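Long-range contacts in xylose isomerase domain protein TIM barrel (Planctomyces limnophilus, PDB 3TVA), which probably works as a metal-dependent isomerase, binding a magnesium ion within a xylose isomerase-like TIM barrel: residues P117-H122 against Q153-E158; D143-A148 against R176-I181; T37-A42 against V69-F74. One frame throughout, in Å; residues are numbered along the deposited sequence.

Contact 1: residues P117-H122 against Q153-E158; sequences PAIGLH and QAVHLE. With MG (magnesium ion), chain C.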
loop_
_atom_site.group_PDB
_atom_site.type_symbol
_atom_site.label_atom_id
_atom_site.label_comp_id
_atom_site.label_asym_id
_atom_site.label_seq_id
_atom_site.Cartn_x
_atom_site.Cartn_y
_atom_site.Cartn_z
ATOM N N PRO A 117 -0.068 0.510 -14.289
ATOM C CA PRO A 117 -1.492 0.120 -14.319
ATOM C C PRO A 117 -2.281 0.443 -13.043
ATOM O O PRO A 117 -3.504 0.253 -13.012
ATOM C CB PRO A 117 -1.446 -1.393 -14.604
ATOM C CG PRO A 117 -0.170 -1.830 -13.964
ATOM C CD PRO A 117 0.810 -0.671 -14.169
ATOM N N ALA A 118 -1.598 0.814 -11.965
ATOM C CA ALA A 118 -2.302 0.963 -10.703
ATOM C C ALA A 118 -1.774 2.085 -9.825
ATOM O O ALA A 118 -0.575 2.373 -9.802
ATOM C CB ALA A 118 -2.278 -0.373 -9.931
ATOM N N ILE A 119 -2.689 2.715 -9.093
ATOM C CA ILE A 119 -2.310 3.668 -8.063
ATOM C C ILE A 119 -2.863 3.201 -6.723
ATOM O O ILE A 119 -3.825 2.431 -6.674
ATOM C CB ILE A 119 -2.811 5.103 -8.366
ATOM C CG1 ILE A 119 -4.330 5.132 -8.509
ATOM C CG2 ILE A 119 -2.113 5.678 -9.615
ATOM C CD1 ILE A 119 -4.851 6.497 -8.970
ATOM N N GLY A 120 -2.330 3.720 -5.630
ATOM C CA GLY A 120 -2.784 3.220 -4.347
ATOM C C GLY A 120 -2.828 4.349 -3.352
ATOM O O GLY A 120 -2.190 5.381 -3.524
ATOM N N LEU A 121 -3.686 4.149 -2.357
ATOM C CA LEU A 121 -4.090 5.190 -1.434
ATOM C C LEU A 121 -4.507 4.588 -0.095
ATOM O O LEU A 121 -5.298 3.638 -0.080
ATOM C CB LEU A 121 -5.302 5.888 -2.063
ATOM C CG LEU A 121 -6.272 6.779 -1.287
ATOM C CD1 LEU A 121 -5.700 8.173 -1.101
ATOM C CD2 LEU A 121 -7.595 6.842 -2.030
ATOM N N HIS A 122 -4.069 5.187 1.018
ATOM C CA HIS A 122 -4.744 4.955 2.296
ATOM C C HIS A 122 -5.766 6.060 2.356
ATOM O O HIS A 122 -5.433 7.234 2.525
ATOM C CB HIS A 122 -3.802 5.023 3.517
ATOM C CG HIS A 122 -4.517 4.984 4.844
ATOM N ND1 HIS A 122 -3.939 5.427 6.017
ATOM C CD2 HIS A 122 -5.759 4.552 5.179
ATOM C CE1 HIS A 122 -4.797 5.281 7.014
ATOM N NE2 HIS A 122 -5.910 4.750 6.532
ATOM N N GLN A 153 -6.562 2.337 -15.498
ATOM C CA GLN A 153 -5.915 2.049 -14.214
ATOM C C GLN A 153 -6.884 1.557 -13.162
ATOM O O GLN A 153 -8.082 1.835 -13.219
ATOM C CB GLN A 153 -5.255 3.307 -13.630
ATOM C CG GLN A 153 -4.080 3.825 -14.357
ATOM C CD GLN A 153 -3.677 5.221 -13.874
ATOM O OE1 GLN A 153 -4.282 5.785 -12.957
ATOM N NE2 GLN A 153 -2.666 5.782 -14.506
ATOM N N ALA A 154 -6.326 0.873 -12.172
ATOM C CA ALA A 154 -7.057 0.448 -10.988
ATOM C C ALA A 154 -6.582 1.271 -9.785
ATOM O O ALA A 154 -5.442 1.756 -9.759
ATOM C CB ALA A 154 -6.806 -1.064 -10.726
ATOM N N VAL A 155 -7.471 1.459 -8.812
ATOM C CA VAL A 155 -7.110 2.052 -7.522
ATOM C C VAL A 155 -7.101 0.959 -6.440
ATOM O O VAL A 155 -8.082 0.220 -6.281
ATOM C CB VAL A 155 -8.106 3.145 -7.114
ATOM C CG1 VAL A 155 -7.748 3.711 -5.745
ATOM C CG2 VAL A 155 -8.141 4.251 -8.176
ATOM N N HIS A 156 -5.988 0.849 -5.718
ATOM C CA HIS A 156 -5.833 -0.154 -4.662
ATOM C C HIS A 156 -5.875 0.527 -3.293
ATOM O O HIS A 156 -4.980 1.325 -2.953
ATOM C CB HIS A 156 -4.487 -0.879 -4.812
ATOM C CG HIS A 156 -4.323 -1.629 -6.100
ATOM N ND1 HIS A 156 -3.192 -2.376 -6.383
ATOM C CD2 HIS A 156 -5.134 -1.760 -7.177
ATOM C CE1 HIS A 156 -3.311 -2.917 -7.583
ATOM N NE2 HIS A 156 -4.482 -2.561 -8.087
ATOM N N LEU A 157 -6.903 0.226 -2.503
ATOM C CA LEU A 157 -7.008 0.789 -1.155
ATOM C C LEU A 157 -6.035 0.088 -0.239
ATOM O O LEU A 157 -6.025 -1.139 -0.136
ATOM C CB LEU A 157 -8.427 0.628 -0.592
ATOM C CG LEU A 157 -9.519 1.314 -1.402
ATOM C CD1 LEU A 157 -10.927 1.016 -0.856
ATOM C CD2 LEU A 157 -9.254 2.824 -1.443
ATOM N N GLU A 158 -5.202 0.867 0.427
ATOM C CA GLU A 158 -4.281 0.329 1.405
ATOM C C GLU A 158 -5.053 -0.077 2.674
ATOM O O GLU A 158 -5.970 0.628 3.085
ATOM C CB GLU A 158 -3.245 1.396 1.714
ATOM C CG GLU A 158 -2.412 1.100 2.901
ATOM C CD GLU A 158 -1.362 0.047 2.629
ATOM O OE1 GLU A 158 -1.229 -0.467 1.499
ATOM O OE2 GLU A 158 -0.673 -0.267 3.590
HETATM MG MG MG C . 1.696 -0.803 3.467
HETATM O O HOH W 1 -7.533 2.834 2.472
#
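Ala118 to Leu121 and Ala154 to Glu158 pair as adjacent parallel strands of the TIM barrel, the two strands of a beta-alpha-beta unit, and the second ends in a ligand of the magnesium ion. Five backbone bonds alternate between them: Pro117 O receives Ala154 N, Ala154 O receives Ile119 N, Ile119 O receives His156 N at 2.8 Å, His156 O receives Leu121 N, and Leu121 O receives Glu158 N. The last is almost straight at the hydrogen, 178°, though its donor stands above the carbonyl plane. A small residue suits the place of Ala118, because its CB lies over one face of the His156 imidazole, 3.9 Å from the ring centroid, a CH-pi contact displaced from the centre, near NE2 and CE1. Ser209 OG is hydrogen-bonded to ND1, which should help fix the ring's rotation. Glu158 sends CG anti to its backbone N (chi1 168°) and then bends at chi2, carrying OE2 to 2.4 Å from the magnesium. Asn182 grips its OE1, while Asp184, His211 and Glu259 complete the site. On the other face branched chains fill the layer beneath the helices: Ile119 CG1 meets Val155 CG2 at 3.9 Å. Ile119 goes on to pack against helix 97-114 and Val155 against helix 132-149, while strands 66-71 and 179-183 flank the pair in the sheet.

Contact 2: residues D143-A148 against R176-I181; sequences DLLTHA and RPNLGI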
loop_
_atom_site.group_PDB
_atom_site.type_symbol
_atom_site.label_atom_id
_atom_site.label_comp_id
_atom_site.label_asym_id
_atom_site.label_seq_id
_atom_site.Cartn_x
_atom_site.Cartn_y
_atom_site.Cartn_z
ATOM N N ASP A 143 -15.568 9.201 -8.250
ATOM C CA ASP A 143 -15.003 10.219 -9.120
ATOM C C ASP A 143 -13.532 9.931 -9.451
ATOM O O ASP A 143 -13.113 10.023 -10.607
ATOM C CB ASP A 143 -15.152 11.585 -8.442
ATOM C CG ASP A 143 -14.606 12.719 -9.279
ATOM O OD1 ASP A 143 -14.916 12.779 -10.488
ATOM O OD2 ASP A 143 -13.866 13.556 -8.720
ATOM N N LEU A 144 -12.742 9.589 -8.437
ATOM C CA LEU A 144 -11.354 9.206 -8.677
ATOM C C LEU A 144 -11.260 7.933 -9.533
ATOM O O LEU A 144 -10.381 7.812 -10.395
ATOM C CB LEU A 144 -10.629 9.008 -7.347
ATOM C CG LEU A 144 -9.185 8.497 -7.393
ATOM C CD1 LEU A 144 -8.257 9.424 -8.217
ATOM C CD2 LEU A 144 -8.668 8.328 -5.958
ATOM N N LEU A 145 -12.165 6.983 -9.296
ATOM C CA LEU A 145 -12.164 5.731 -10.057
ATOM C C LEU A 145 -12.459 5.949 -11.538
ATOM O O LEU A 145 -11.889 5.279 -12.402
ATOM C CB LEU A 145 -13.154 4.734 -9.446
ATOM C CG LEU A 145 -12.557 4.129 -8.171
ATOM C CD1 LEU A 145 -13.665 3.644 -7.270
ATOM C CD2 LEU A 145 -11.587 2.990 -8.520
ATOM N N THR A 146 -13.324 6.906 -11.834
ATOM C CA THR A 146 -13.626 7.253 -13.232
ATOM C C THR A 146 -12.374 7.812 -13.909
ATOM O O THR A 146 -12.058 7.463 -15.053
ATOM C CB THR A 146 -14.765 8.285 -13.302
ATOM O OG1 THR A 146 -15.965 7.676 -12.822
ATOM C CG2 THR A 146 -14.995 8.835 -14.762
ATOM N N HIS A 147 -11.659 8.673 -13.190
ATOM C CA HIS A 147 -10.469 9.310 -13.735
ATOM C C HIS A 147 -9.426 8.236 -14.030
ATOM O O HIS A 147 -8.801 8.221 -15.097
ATOM C CB HIS A 147 -9.914 10.334 -12.739
ATOM C CG HIS A 147 -8.763 11.131 -13.274
ATOM N ND1 HIS A 147 -8.926 12.356 -13.884
ATOM C CD2 HIS A 147 -7.438 10.871 -13.310
ATOM C CE1 HIS A 147 -7.750 12.822 -14.263
ATOM N NE2 HIS A 147 -6.830 11.940 -13.926
ATOM N N ALA A 148 -9.252 7.319 -13.084
ATOM C CA ALA A 148 -8.327 6.210 -13.279
ATOM C C ALA A 148 -8.762 5.273 -14.417
ATOM O O ALA A 148 -7.921 4.822 -15.207
ATOM C CB ALA A 148 -8.140 5.426 -11.975
ATOM N N ARG A 176 -17.344 -0.425 -8.180
ATOM C CA ARG A 176 -16.656 -0.138 -9.443
ATOM C C ARG A 176 -15.662 -1.264 -9.716
ATOM O O ARG A 176 -15.011 -1.749 -8.787
ATOM C CB ARG A 176 -15.891 1.210 -9.361
ATOM C CG ARG A 176 -16.792 2.466 -9.259
ATOM C CD ARG A 176 -17.621 2.656 -10.541
ATOM N NE ARG A 176 -18.392 3.909 -10.551
ATOM C CZ ARG A 176 -17.901 5.098 -10.893
ATOM N NH1 ARG A 176 -16.621 5.237 -11.254
ATOM N NH2 ARG A 176 -18.705 6.158 -10.866
ATOM N N PRO A 177 -15.533 -1.678 -10.985
ATOM C CA PRO A 177 -14.680 -2.830 -11.332
ATOM C C PRO A 177 -13.182 -2.586 -11.180
ATOM O O PRO A 177 -12.427 -3.546 -11.090
ATOM C CB PRO A 177 -15.017 -3.096 -12.810
ATOM C CG PRO A 177 -15.447 -1.734 -13.332
ATOM C CD PRO A 177 -16.225 -1.129 -12.169
ATOM N N ASN A 178 -12.756 -1.331 -11.208
ATOM C CA ASN A 178 -11.341 -0.996 -11.061
ATOM C C ASN A 178 -10.920 -0.667 -9.623
ATOM O O ASN A 178 -9.871 -0.069 -9.407
ATOM C CB ASN A 178 -10.866 0.050 -12.076
ATOM C CG ASN A 178 -11.544 1.372 -11.888
ATOM O OD1 ASN A 178 -12.718 1.422 -11.510
ATOM N ND2 ASN A 178 -10.811 2.458 -12.125
ATOM N N LEU A 179 -11.806 -0.911 -8.659
ATOM C CA LEU A 179 -11.434 -0.736 -7.256
ATOM C C LEU A 179 -10.991 -2.035 -6.599
ATOM O O LEU A 179 -11.696 -3.039 -6.664
ATOM C CB LEU A 179 -12.589 -0.127 -6.448
ATOM C CG LEU A 179 -12.337 0.088 -4.947
ATOM C CD1 LEU A 179 -11.203 1.104 -4.722
ATOM C CD2 LEU A 179 -13.624 0.574 -4.251
ATOM N N GLY A 180 -9.877 -1.976 -5.871
ATOM C CA GLY A 180 -9.266 -3.149 -5.287
ATOM C C GLY A 180 -8.516 -2.772 -4.027
ATOM O O GLY A 180 -8.640 -1.652 -3.514
ATOM N N ILE A 181 -7.786 -3.736 -3.491
ATOM C CA ILE A 181 -7.086 -3.580 -2.224
ATOM C C ILE A 181 -5.594 -3.838 -2.394
ATOM O O ILE A 181 -5.198 -4.777 -3.100
ATOM C CB ILE A 181 -7.645 -4.594 -1.204
ATOM C CG1 ILE A 181 -9.067 -4.193 -0.784
ATOM C CG2 ILE A 181 -6.715 -4.738 0.022
ATOM C CD1 ILE A 181 -9.760 -5.268 0.032
HETATM O O HOH W 2 -17.948 8.954 -11.450
#
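Leu145, Thr146 and Ala148 of helix 132-149 meet the type I beta turn of Arg176 to Leu179 that leads into strand 179-183, so this is helix-on-barrel packing at the N-terminal end of a strand in the TIM barrel. Leu145 comes first and does most of the work. A branched, apolar side chain suits this place because the two methyls of its fork touch different partners at once. CD1 rests against the aliphatic part of Arg176, 3.9 Å from CG, while CD2 lies 3.9 Å from Leu179 CB and 3.6 Å from Asn178 OD1. Val155 of the neighbouring strand and Val174 of helix 164-174 extend the same apolar patch. The side chains of Leu145 and Asn178 run antiparallel alongside each other, the amide ending beside the helix main chain. Asn178 CG sits between its own backbone N and carbonyl carbon (chi1 64°), and from there ND2 donates to Leu145 O at 3.0 Å, with the oxygen close to the amide plane. That nitrogen is shared, for it also bonds to Gln153 O.

Thr146, one residue on, lies at the exposed margin and offers a hydroxyl. Arg176 NH1 bonds to Thr146 OG1 at 3.0 Å, and a water links that same OG1 to Arg176 NH2; Gln142 O also holds the hydroxyl. Since Arg176 was modelled in two conformers and touches a crystal neighbour, this polar link is less certain than the leucine packing.

Ala148, three residues after Leu145 and so on much the same side of the helix, is small enough to let the helix come close, its CB 4.0 Å from Asn178 ND2.

Contact 3: residues T37-A42 against V69-F74; sequences TVQVHA and VIFGGF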
loop_
_atom_site.group_PDB
_atom_site.type_symbol
_atom_site.label_atom_id
_atom_site.label_comp_id
_atom_site.label_asym_id
_atom_site.label_seq_id
_atom_site.Cartn_x
_atom_site.Cartn_y
_atom_site.Cartn_z
ATOM N N THR A 37 10.762 -5.848 -9.424
ATOM C CA THR A 37 9.587 -4.973 -9.381
ATOM C C THR A 37 9.645 -4.048 -8.179
ATOM O O THR A 37 10.293 -4.360 -7.183
ATOM C CB THR A 37 8.225 -5.744 -9.270
ATOM O OG1 THR A 37 8.133 -6.374 -7.986
ATOM C CG2 THR A 37 8.077 -6.782 -10.353
ATOM N N VAL A 38 8.970 -2.907 -8.284
ATOM C CA VAL A 38 8.815 -2.009 -7.150
ATOM C C VAL A 38 7.414 -1.407 -7.142
ATOM O O VAL A 38 6.745 -1.330 -8.172
ATOM C CB VAL A 38 9.828 -0.829 -7.185
ATOM C CG1 VAL A 38 11.273 -1.314 -7.036
ATOM C CG2 VAL A 38 9.657 0.008 -8.456
ATOM N N GLN A 39 6.988 -0.971 -5.965
ATOM C CA GLN A 39 5.923 0.007 -5.853
ATOM C C GLN A 39 6.615 1.309 -5.509
ATOM O O GLN A 39 7.672 1.313 -4.892
ATOM C CB GLN A 39 4.936 -0.360 -4.748
ATOM C CG GLN A 39 4.122 -1.601 -5.055
ATOM C CD GLN A 39 3.033 -1.813 -4.032
ATOM O OE1 GLN A 39 2.729 -0.913 -3.255
ATOM N NE2 GLN A 39 2.437 -3.003 -4.020
ATOM N N VAL A 40 6.045 2.418 -5.946
ATOM C CA VAL A 40 6.712 3.697 -5.790
ATOM C C VAL A 40 5.796 4.711 -5.128
ATOM O O VAL A 40 4.652 4.902 -5.558
ATOM C CB VAL A 40 7.123 4.265 -7.167
ATOM C CG1 VAL A 40 7.937 5.528 -6.997
ATOM C CG2 VAL A 40 7.919 3.228 -7.940
ATOM N N HIS A 41 6.295 5.384 -4.100
ATOM C CA HIS A 41 5.577 6.530 -3.593
ATOM C C HIS A 41 5.656 7.657 -4.637
ATOM O O HIS A 41 6.727 7.954 -5.154
ATOM C CB HIS A 41 6.140 6.985 -2.251
ATOM C CG HIS A 41 5.242 7.938 -1.525
ATOM N ND1 HIS A 41 5.015 9.227 -1.965
ATOM C CD2 HIS A 41 4.490 7.782 -0.408
ATOM C CE1 HIS A 41 4.181 9.834 -1.134
ATOM N NE2 HIS A 41 3.847 8.977 -0.183
ATOM N N ALA A 42 4.523 8.271 -4.962
ATOM C CA ALA A 42 4.512 9.326 -5.977
ATOM C C ALA A 42 5.414 10.483 -5.558
ATOM O O ALA A 42 5.490 10.829 -4.386
ATOM C CB ALA A 42 3.092 9.834 -6.231
ATOM N N VAL A 69 2.751 -0.383 -8.745
ATOM C CA VAL A 69 1.769 0.523 -8.162
ATOM C C VAL A 69 2.465 1.838 -7.817
ATOM O O VAL A 69 3.615 1.845 -7.368
ATOM C CB VAL A 69 1.136 -0.031 -6.835
ATOM C CG1 VAL A 69 0.047 0.907 -6.336
ATOM C CG2 VAL A 69 0.568 -1.465 -6.983
ATOM N N ILE A 70 1.775 2.956 -8.033
ATOM C CA ILE A 70 2.266 4.240 -7.548
ATOM C C ILE A 70 1.359 4.762 -6.428
ATOM O O ILE A 70 0.158 4.914 -6.617
ATOM C CB ILE A 70 2.408 5.271 -8.701
ATOM C CG1 ILE A 70 3.536 4.804 -9.642
ATOM C CG2 ILE A 70 2.683 6.662 -8.120
ATOM C CD1 ILE A 70 3.670 5.577 -10.934
ATOM N N PHE A 71 1.933 5.021 -5.259
ATOM C CA PHE A 71 1.145 5.336 -4.069
ATOM C C PHE A 71 1.003 6.829 -3.835
ATOM O O PHE A 71 1.965 7.575 -3.963
ATOM C CB PHE A 71 1.774 4.673 -2.822
ATOM C CG PHE A 71 0.999 3.487 -2.316
ATOM C CD1 PHE A 71 1.203 2.229 -2.851
ATOM C CD2 PHE A 71 0.044 3.641 -1.321
ATOM C CE1 PHE A 71 0.476 1.136 -2.395
ATOM C CE2 PHE A 71 -0.684 2.559 -0.865
ATOM C CZ PHE A 71 -0.465 1.304 -1.403
ATOM N N GLY A 72 -0.202 7.267 -3.493
ATOM C CA GLY A 72 -0.395 8.640 -3.069
ATOM C C GLY A 72 0.044 8.876 -1.634
ATOM O O GLY A 72 0.051 7.969 -0.809
ATOM N N GLY A 73 0.421 10.111 -1.347
ATOM C CA GLY A 73 0.714 10.569 0.000
ATOM C C GLY A 73 0.658 12.078 -0.123
ATOM O O GLY A 73 0.886 12.611 -1.213
ATOM N N PHE A 74 0.366 12.778 0.968
ATOM C CA PHE A 74 0.009 14.185 0.850
ATOM C C PHE A 74 0.585 14.994 1.985
ATOM O O PHE A 74 0.864 14.457 3.058
ATOM C CB PHE A 74 -1.517 14.351 0.867
ATOM C CG PHE A 74 -2.248 13.371 -0.005
ATOM C CD1 PHE A 74 -2.330 13.568 -1.372
ATOM C CD2 PHE A 74 -2.851 12.251 0.542
ATOM C CE1 PHE A 74 -3.015 12.659 -2.184
ATOM C CE2 PHE A 74 -3.530 11.341 -0.261
ATOM C CZ PHE A 74 -3.610 11.548 -1.625
#
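Strand 37-41 runs parallel to strand 66-71, and the ladder of backbone bonds between Val40 and Phe71 runs on to Ala42 just beyond the first strand. Val69 O accepts Val40 N, Val40 O accepts Phe71 N at 2.7 Å, and Phe71 O accepts Ala42 N. Just at the strand end, His41 ND1 donates to Ala42 O, nearly in the ring plane, and the torsion that carries the imidazole there (chi1 -166°) sets one ring face under Phe71 O. NE2 then comes to 3.5 Å from Gly73 CA, where a residue without a side chain lets the ring approach. Gln39 is buried, with both ends of its amide bonded: OE1 to His211 and NE2 to Asn182 OD1. Its extended chain lies beside Val69, CG 3.8 Å from Val69 CB, and OE1 also meets the edge of the Phe71 ring, 3.2 Å from CE1, with amide and ring planes only 9° apart. The weakly positive ring hydrogens probably suit that oxygen. On the face of Val40 and Ile70 the chemistry is apolar; just past the strand end Ala42 CB touches Ile70 CG2 at 3.7 Å, and helix 97-114 packs on both. Because His211 binds the magnesium, Gln39 is a second-shell residue that probably helps to orient it, in keeping with a metal site set inside a TIM barrel built from beta-alpha-beta units.

How the contacts relate
Contacts 1 and 3 are buried strand pairs of one barrel sheet, joined where Gly120 bonds to Ile70 and Gly72; contact 2 is partly buried and lies between the sheet and its outer helical layer. The helix of contact 2 connects the two strands of contact 1, and strands 154-158 and 179-183 of these contacts are neighbours in the sheet, with Leu157 N probably bonded to Gly180 O. Chemistry follows position. Inside the barrel, contact 1 supplies a magnesium ligand, whereas contact 3 supplies a second-shell residue; Asn182 bridges them through Glu158 and Gln39, and the Phe71 ring packs against Glu158. Contact 2 instead combines leucine packing with polar links at the solvent-facing margin.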